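Local coordinates for protein cellulose 1,4-beta-cellobiosidase (Clostridium thermocellum, PDB 3ZQX) that is a family 3b carbohydrate-binding module from a cellulosomal cellobiohydrolase, of a family that typically binds cellulose, at residues 53-58 with 100-105; 34-39 with 83-88. The protein carries 1 engineered substitution. One frame throughout, in Å; residues are numbered along the deposited sequence.

How the contacts relate
The two contacts illustrate how a beta sandwich is closed by pairings between distant parts of one chain. From the N terminus, 34-39 comes first, leading into strand 38-43; 53-58 follows, carrying the end of strand 52-55. The chain then builds strands 66-71 and 78-83 before 83-88 returns to 34-39, closing contact 2 over a 43-residue loop. Contact 1 closes later, when strand 97-103 brings 100-105 back to 53-58. The segments alternate along the sequence, so the loops cross rather than nest. Contact 1 joins two strands of the six-stranded sheet; contact 2 sits where the five-stranded sheet meets the pairing of 33-34 with 87-88. Their centres lie about 21 Å apart, without touching.

Contact 1: residues 53-58 with 100-105; sequences QFICYY and VIRYAD
R102 lies across I55 and reaches Y57, on the face of the sheet that also carries Q53 and V100. I55 CD1 sits over one face of the guanidinium, offset toward its rim and 3.3 Å from R102 NE. At the guanidinium's edge, R102 NH1 donates to Y57 OH over 3.0 Å, the hydroxyl lying 16° out of the guanidinium plane, with the tyrosine ring turned 50° against that plane. Y57 CE2 also meets V100 CG2 at 4.0 Å. With CG lodged between backbone N and carbonyl carbon (chi1 64°) and the chain then extended to NE, R102 spans I55 at about a right angle. E18 gives NH1 a second partner through a salt bridge. One water links R102 NH2 to Q53 OE1, another joins OE1 to Y103 O, and Q53 NE2 hydrogen-bonds Q51 OE1. Beneath runs the antiparallel pairing of strands 52-55 and 97-103: Q53 with R102 and I55 with V100 are hydrogen-bonded pairs, F54 with I101 a non-hydrogen-bonded one. F54 and I101 face the sandwich interior, against L79. The guanidinium is thus fixed in rotation by a hydroxyl, a carboxylate and water at its nitrogens, while an aliphatic methyl shields one face.

Contact 2: residues 34-39 with 83-88; sequences SLKDIV and FKDVKL
L35, in a 3-10 turn, packs on F83, V86 and L88 at the margin of the sandwich, beside the short pairing of 33-34 with 87-88. L35 carries the apolar part: CD2 stands over the centre of the F83 ring, a CH-pi contact 4.2 Å from the centroid and 8° off the normal. L35 CB packs against F83 CB at 3.5 Å, CD1 meets V86 CG1, and CG lies beside L88 CB. The ring's edge is turned to I38 O, 3.5 Å from F83 CD1, while a water bridges I38 O and F83 N. In this antiparallel beta sandwich, the two-stranded pairing of 33-34 with 87-88 is small: S34 and K87 form a non-hydrogen-bonded pair, and L35 N donates almost straight to V86 O at 2.8 Å. S34 OG, anti to the backbone N (chi1 174°), accepts from K36 N in an ST turn and donates to D85 OD1 over 2.6 Å, on the anti side, well out of the carboxylate plane. K87 NZ grips the same oxygen from the syn side at 2.8 Å, a salt bridge that probably favours the ionised carboxylate. K36 CD lies 4.0 Å from D85 CG, while K36 NZ pairs with D37.

Contact 1: residues 53-58 with 100-105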
loop_
_atom_site.group_PDB
_atom_site.type_symbol
_atom_site.label_atom_id
_atom_site.label_comp_id
_atom_site.label_asym_id
_atom_site.label_seq_id
_atom_site.Cartn_x
_atom_site.Cartn_y
_atom_site.Cartn_z
ATOM N N GLN A 53 9.989 -8.917 -0.892
ATOM C CA GLN A 53 8.867 -9.650 -1.450
ATOM C C GLN A 53 7.563 -9.135 -0.869
ATOM O O GLN A 53 7.464 -8.848 0.332
ATOM C CB GLN A 53 9.009 -11.130 -1.112
ATOM C CG GLN A 53 10.312 -11.713 -1.601
ATOM C CD GLN A 53 10.494 -13.154 -1.190
ATOM O OE1 GLN A 53 9.888 -13.626 -0.224
ATOM N NE2 GLN A 53 11.342 -13.866 -1.919
ATOM N N PHE A 54 6.564 -9.019 -1.734
ATOM C CA PHE A 54 5.193 -8.701 -1.351
ATOM C C PHE A 54 4.352 -9.965 -1.410
ATOM O O PHE A 54 4.469 -10.743 -2.363
ATOM C CB PHE A 54 4.621 -7.688 -2.342
ATOM C CG PHE A 54 3.134 -7.477 -2.210
ATOM C CD1 PHE A 54 2.639 -6.525 -1.347
ATOM C CD2 PHE A 54 2.234 -8.223 -2.958
ATOM C CE1 PHE A 54 1.273 -6.319 -1.218
ATOM C CE2 PHE A 54 0.870 -8.022 -2.836
ATOM C CZ PHE A 54 0.392 -7.070 -1.967
ATOM N N ILE A 55 3.496 -10.165 -0.410
ATOM C CA ILE A 55 2.542 -11.263 -0.446
ATOM C C ILE A 55 1.185 -10.780 0.042
ATOM O O ILE A 55 1.087 -10.103 1.077
ATOM C CB ILE A 55 2.989 -12.458 0.414
ATOM C CG1 ILE A 55 4.432 -12.872 0.109
ATOM C CG2 ILE A 55 2.043 -13.635 0.203
ATOM C CD1 ILE A 55 5.479 -12.129 0.912
ATOM N N CYS A 56 0.146 -11.114 -0.719
ATOM C CA CYS A 56 -1.236 -10.827 -0.340
ATOM C C CYS A 56 -1.979 -12.140 -0.132
ATOM O O CYS A 56 -2.218 -12.879 -1.090
ATOM C CB CYS A 56 -1.942 -10.028 -1.428
ATOM S SG CYS A 56 -3.711 -9.843 -1.136
ATOM N N TYR A 57 -2.347 -12.423 1.111
ATOM C CA TYR A 57 -3.043 -13.664 1.427
ATOM C C TYR A 57 -4.517 -13.622 1.070
ATOM O O TYR A 57 -5.124 -14.678 0.906
ATOM C CB TYR A 57 -2.845 -14.061 2.903
ATOM C CG TYR A 57 -1.412 -14.439 3.192
ATOM C CD1 TYR A 57 -0.853 -15.561 2.609
ATOM C CD2 TYR A 57 -0.609 -13.662 4.009
ATOM C CE1 TYR A 57 0.454 -15.911 2.840
ATOM C CE2 TYR A 57 0.713 -14.007 4.245
ATOM C CZ TYR A 57 1.236 -15.132 3.657
ATOM O OH TYR A 57 2.554 -15.468 3.881
ATOM N N TYR A 58 -5.132 -12.441 1.070
ATOM C CA TYR A 58 -6.485 -12.328 0.554
ATOM C C TYR A 58 -6.800 -10.933 0.060
ATOM O O TYR A 58 -6.440 -9.958 0.709
ATOM C CB TYR A 58 -7.474 -12.710 1.649
ATOM C CG TYR A 58 -8.902 -12.493 1.227
ATOM C CD1 TYR A 58 -9.494 -13.317 0.279
ATOM C CD2 TYR A 58 -9.650 -11.449 1.751
ATOM C CE1 TYR A 58 -10.801 -13.115 -0.125
ATOM C CE2 TYR A 58 -10.955 -11.241 1.355
ATOM C CZ TYR A 58 -11.520 -12.072 0.415
ATOM O OH TYR A 58 -12.820 -11.870 0.017
ATOM N N VAL A 100 1.759 -8.180 3.143
ATOM C CA VAL A 100 2.962 -8.499 3.887
ATOM C C VAL A 100 4.150 -8.097 3.022
ATOM O O VAL A 100 4.156 -8.353 1.803
ATOM C CB VAL A 100 3.039 -10.006 4.186
ATOM C CG1 VAL A 100 4.459 -10.427 4.555
ATOM C CG2 VAL A 100 2.056 -10.374 5.290
ATOM N N ILE A 101 5.138 -7.456 3.643
ATOM C CA ILE A 101 6.415 -7.194 2.991
ATOM C C ILE A 101 7.490 -7.886 3.806
ATOM O O ILE A 101 7.624 -7.651 5.018
ATOM C CB ILE A 101 6.747 -5.688 2.924
ATOM C CG1 ILE A 101 5.647 -4.910 2.200
ATOM C CG2 ILE A 101 8.103 -5.471 2.256
ATOM C CD1 ILE A 101 5.682 -3.426 2.474
ATOM N N ARG A 102 8.245 -8.765 3.163
ATOM C CA ARG A 102 9.288 -9.510 3.849
ATOM C C ARG A 102 10.516 -9.613 2.969
ATOM O O ARG A 102 10.482 -9.230 1.804
ATOM C CB ARG A 102 8.790 -10.890 4.261
ATOM C CG ARG A 102 8.432 -11.807 3.135
ATOM C CD ARG A 102 7.844 -13.042 3.801
ATOM N NE ARG A 102 7.333 -14.037 2.875
ATOM C CZ ARG A 102 6.196 -14.704 3.048
ATOM N NH1 ARG A 102 5.423 -14.481 4.111
ATOM N NH2 ARG A 102 5.827 -15.595 2.147
ATOM N N TYR A 103 11.612 -10.081 3.544
ATOM C CA TYR A 103 12.821 -10.366 2.786
ATOM C C TYR A 103 12.926 -11.840 2.413
ATOM O O TYR A 103 12.511 -12.714 3.177
ATOM C CB TYR A 103 14.041 -9.985 3.608
ATOM C CG TYR A 103 14.242 -8.502 3.777
ATOM C CD1 TYR A 103 14.841 -7.757 2.780
ATOM C CD2 TYR A 103 13.836 -7.846 4.933
ATOM C CE1 TYR A 103 15.042 -6.400 2.923
ATOM C CE2 TYR A 103 14.033 -6.486 5.089
ATOM C CZ TYR A 103 14.633 -5.767 4.081
ATOM O OH TYR A 103 14.857 -4.414 4.198
ATOM N N ALA A 104 13.499 -12.124 1.245
ATOM C CA ALA A 104 13.737 -13.505 0.834
ATOM C C ALA A 104 14.541 -14.282 1.870
ATOM O O ALA A 104 14.353 -15.485 2.027
ATOM C CB ALA A 104 14.444 -13.545 -0.513
ATOM N N ASP A 105 15.462 -13.608 2.548
ATOM C CA ASP A 105 16.277 -14.249 3.575
ATOM C C ASP A 105 15.704 -14.115 4.992
ATOM O O ASP A 105 16.363 -14.468 5.964
ATOM C CB ASP A 105 17.739 -13.800 3.505
ATOM C CG ASP A 105 17.934 -12.356 3.907
ATOM O OD1 ASP A 105 16.938 -11.695 4.275
ATOM O OD2 ASP A 105 19.090 -11.880 3.847
HETATM O O HOH W 1 10.604 -14.771 2.218
HETATM O O HOH W 2 7.629 -15.297 0.074
#

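Contact 2: residues 34-39 with 83-88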
loop_
_atom_site.group_PDB
_atom_site.type_symbol
_atom_site.label_atom_id
_atom_site.label_comp_id
_atom_site.label_asym_id
_atom_site.label_seq_id
_atom_site.Cartn_x
_atom_site.Cartn_y
_atom_site.Cartn_z
ATOM N N SER A 34 -10.660 1.854 -14.191
ATOM C CA SER A 34 -9.938 0.600 -14.081
ATOM C C SER A 34 -8.784 0.774 -13.100
ATOM O O SER A 34 -8.041 1.761 -13.174
ATOM C CB SER A 34 -9.367 0.162 -15.418
ATOM O OG SER A 34 -8.564 -0.985 -15.210
ATOM N N LEU A 35 -8.626 -0.185 -12.197
ATOM C CA LEU A 35 -7.487 -0.190 -11.307
ATOM C C LEU A 35 -6.161 -0.243 -12.058
ATOM O O LEU A 35 -5.125 0.101 -11.486
ATOM C CB LEU A 35 -7.589 -1.335 -10.301
ATOM C CG LEU A 35 -8.587 -1.072 -9.175
ATOM C CD1 LEU A 35 -9.044 -2.374 -8.544
ATOM C CD2 LEU A 35 -7.964 -0.167 -8.125
ATOM N N LYS A 36 -6.164 -0.645 -13.325
ATOM C CA LYS A 36 -4.918 -0.649 -14.081
ATOM C C LYS A 36 -4.312 0.750 -14.157
ATOM O O LYS A 36 -3.109 0.893 -14.401
ATOM C CB LYS A 36 -5.133 -1.198 -15.488
ATOM C CG LYS A 36 -5.769 -0.199 -16.438
ATOM C CD LYS A 36 -6.044 -0.814 -17.801
ATOM C CE LYS A 36 -6.725 0.188 -18.723
ATOM N NZ LYS A 36 -5.888 1.407 -18.923
ATOM N N ASP A 37 -5.140 1.774 -13.944
ATOM C CA ASP A 37 -4.710 3.171 -14.027
ATOM C C ASP A 37 -4.306 3.779 -12.681
ATOM O O ASP A 37 -3.943 4.956 -12.620
ATOM C CB ASP A 37 -5.807 4.015 -14.672
ATOM C CG ASP A 37 -6.022 3.654 -16.113
ATOM O OD1 ASP A 37 -5.025 3.353 -16.806
ATOM O OD2 ASP A 37 -7.184 3.655 -16.560
ATOM N N ILE A 38 -4.348 2.987 -11.620
ATOM C CA ILE A 38 -4.088 3.490 -10.273
ATOM C C ILE A 38 -2.819 2.880 -9.683
ATOM O O ILE A 38 -2.593 1.674 -9.815
ATOM C CB ILE A 38 -5.317 3.225 -9.371
ATOM C CG1 ILE A 38 -6.509 4.056 -9.860
ATOM C CG2 ILE A 38 -5.000 3.507 -7.914
ATOM C CD1 ILE A 38 -7.843 3.657 -9.278
ATOM N N VAL A 39 -1.989 3.718 -9.067
ATOM C CA VAL A 39 -0.755 3.296 -8.424
ATOM C C VAL A 39 -0.852 3.636 -6.942
ATOM O O VAL A 39 -1.151 4.778 -6.584
ATOM C CB VAL A 39 0.443 4.050 -9.037
ATOM C CG1 VAL A 39 1.719 3.760 -8.271
ATOM C CG2 VAL A 39 0.607 3.698 -10.515
ATOM N N PHE A 83 -2.111 -2.778 -10.686
ATOM C CA PHE A 83 -3.224 -3.699 -10.812
ATOM C C PHE A 83 -3.441 -4.065 -12.260
ATOM O O PHE A 83 -3.152 -3.295 -13.166
ATOM C CB PHE A 83 -4.517 -3.052 -10.291
ATOM C CG PHE A 83 -4.402 -2.554 -8.876
ATOM C CD1 PHE A 83 -3.906 -1.286 -8.617
ATOM C CD2 PHE A 83 -4.770 -3.353 -7.809
ATOM C CE1 PHE A 83 -3.760 -0.833 -7.309
ATOM C CE2 PHE A 83 -4.635 -2.905 -6.499
ATOM C CZ PHE A 83 -4.133 -1.645 -6.255
ATOM N N LYS A 84 -3.983 -5.255 -12.468
ATOM C CA LYS A 84 -4.526 -5.635 -13.765
ATOM C C LYS A 84 -5.841 -4.891 -13.987
ATOM O O LYS A 84 -6.252 -4.082 -13.140
ATOM C CB LYS A 84 -4.719 -7.147 -13.818
ATOM C CG LYS A 84 -3.399 -7.901 -13.754
ATOM C CD LYS A 84 -3.577 -9.389 -13.952
ATOM C CE LYS A 84 -2.244 -10.114 -13.813
ATOM N NZ LYS A 84 -2.436 -11.594 -13.802
ATOM N N ASP A 85 -6.528 -5.179 -15.097
ATOM C CA ASP A 85 -7.650 -4.325 -15.473
ATOM C C ASP A 85 -8.859 -4.917 -14.758
ATOM O O ASP A 85 -9.647 -5.683 -15.313
ATOM C CB ASP A 85 -7.814 -4.456 -17.013
ATOM C CG ASP A 85 -8.926 -3.592 -17.591
ATOM O OD1 ASP A 85 -9.485 -2.742 -16.884
ATOM O OD2 ASP A 85 -9.236 -3.760 -18.789
ATOM N N VAL A 86 -9.108 -4.328 -13.593
ATOM C CA VAL A 86 -10.200 -4.685 -12.701
ATOM C C VAL A 86 -10.941 -3.388 -12.515
ATOM O O VAL A 86 -10.349 -2.383 -12.118
ATOM C CB VAL A 86 -9.727 -5.215 -11.327
ATOM C CG1 VAL A 86 -10.913 -5.367 -10.383
ATOM C CG2 VAL A 86 -9.005 -6.546 -11.488
ATOM N N LYS A 87 -12.222 -3.396 -12.838
ATOM C CA LYS A 87 -13.011 -2.187 -12.779
ATOM C C LYS A 87 -13.387 -1.876 -11.336
ATOM O O LYS A 87 -13.770 -2.771 -10.563
ATOM C CB LYS A 87 -14.267 -2.336 -13.652
ATOM C CG LYS A 87 -14.012 -2.929 -15.050
ATOM C CD LYS A 87 -12.983 -2.140 -15.847
ATOM C CE LYS A 87 -12.897 -2.648 -17.286
ATOM N NZ LYS A 87 -11.886 -1.897 -18.089
ATOM N N LEU A 88 -13.285 -0.595 -10.994
ATOM C CA LEU A 88 -13.617 -0.056 -9.683
ATOM C C LEU A 88 -14.651 1.052 -9.873
ATOM O O LEU A 88 -14.298 2.176 -10.257
ATOM C CB LEU A 88 -12.373 0.500 -8.992
ATOM C CG LEU A 88 -12.636 1.166 -7.640
ATOM C CD1 LEU A 88 -13.144 0.146 -6.625
ATOM C CD2 LEU A 88 -11.390 1.874 -7.136
HETATM O O HOH W 3 -2.029 -0.052 -11.842
#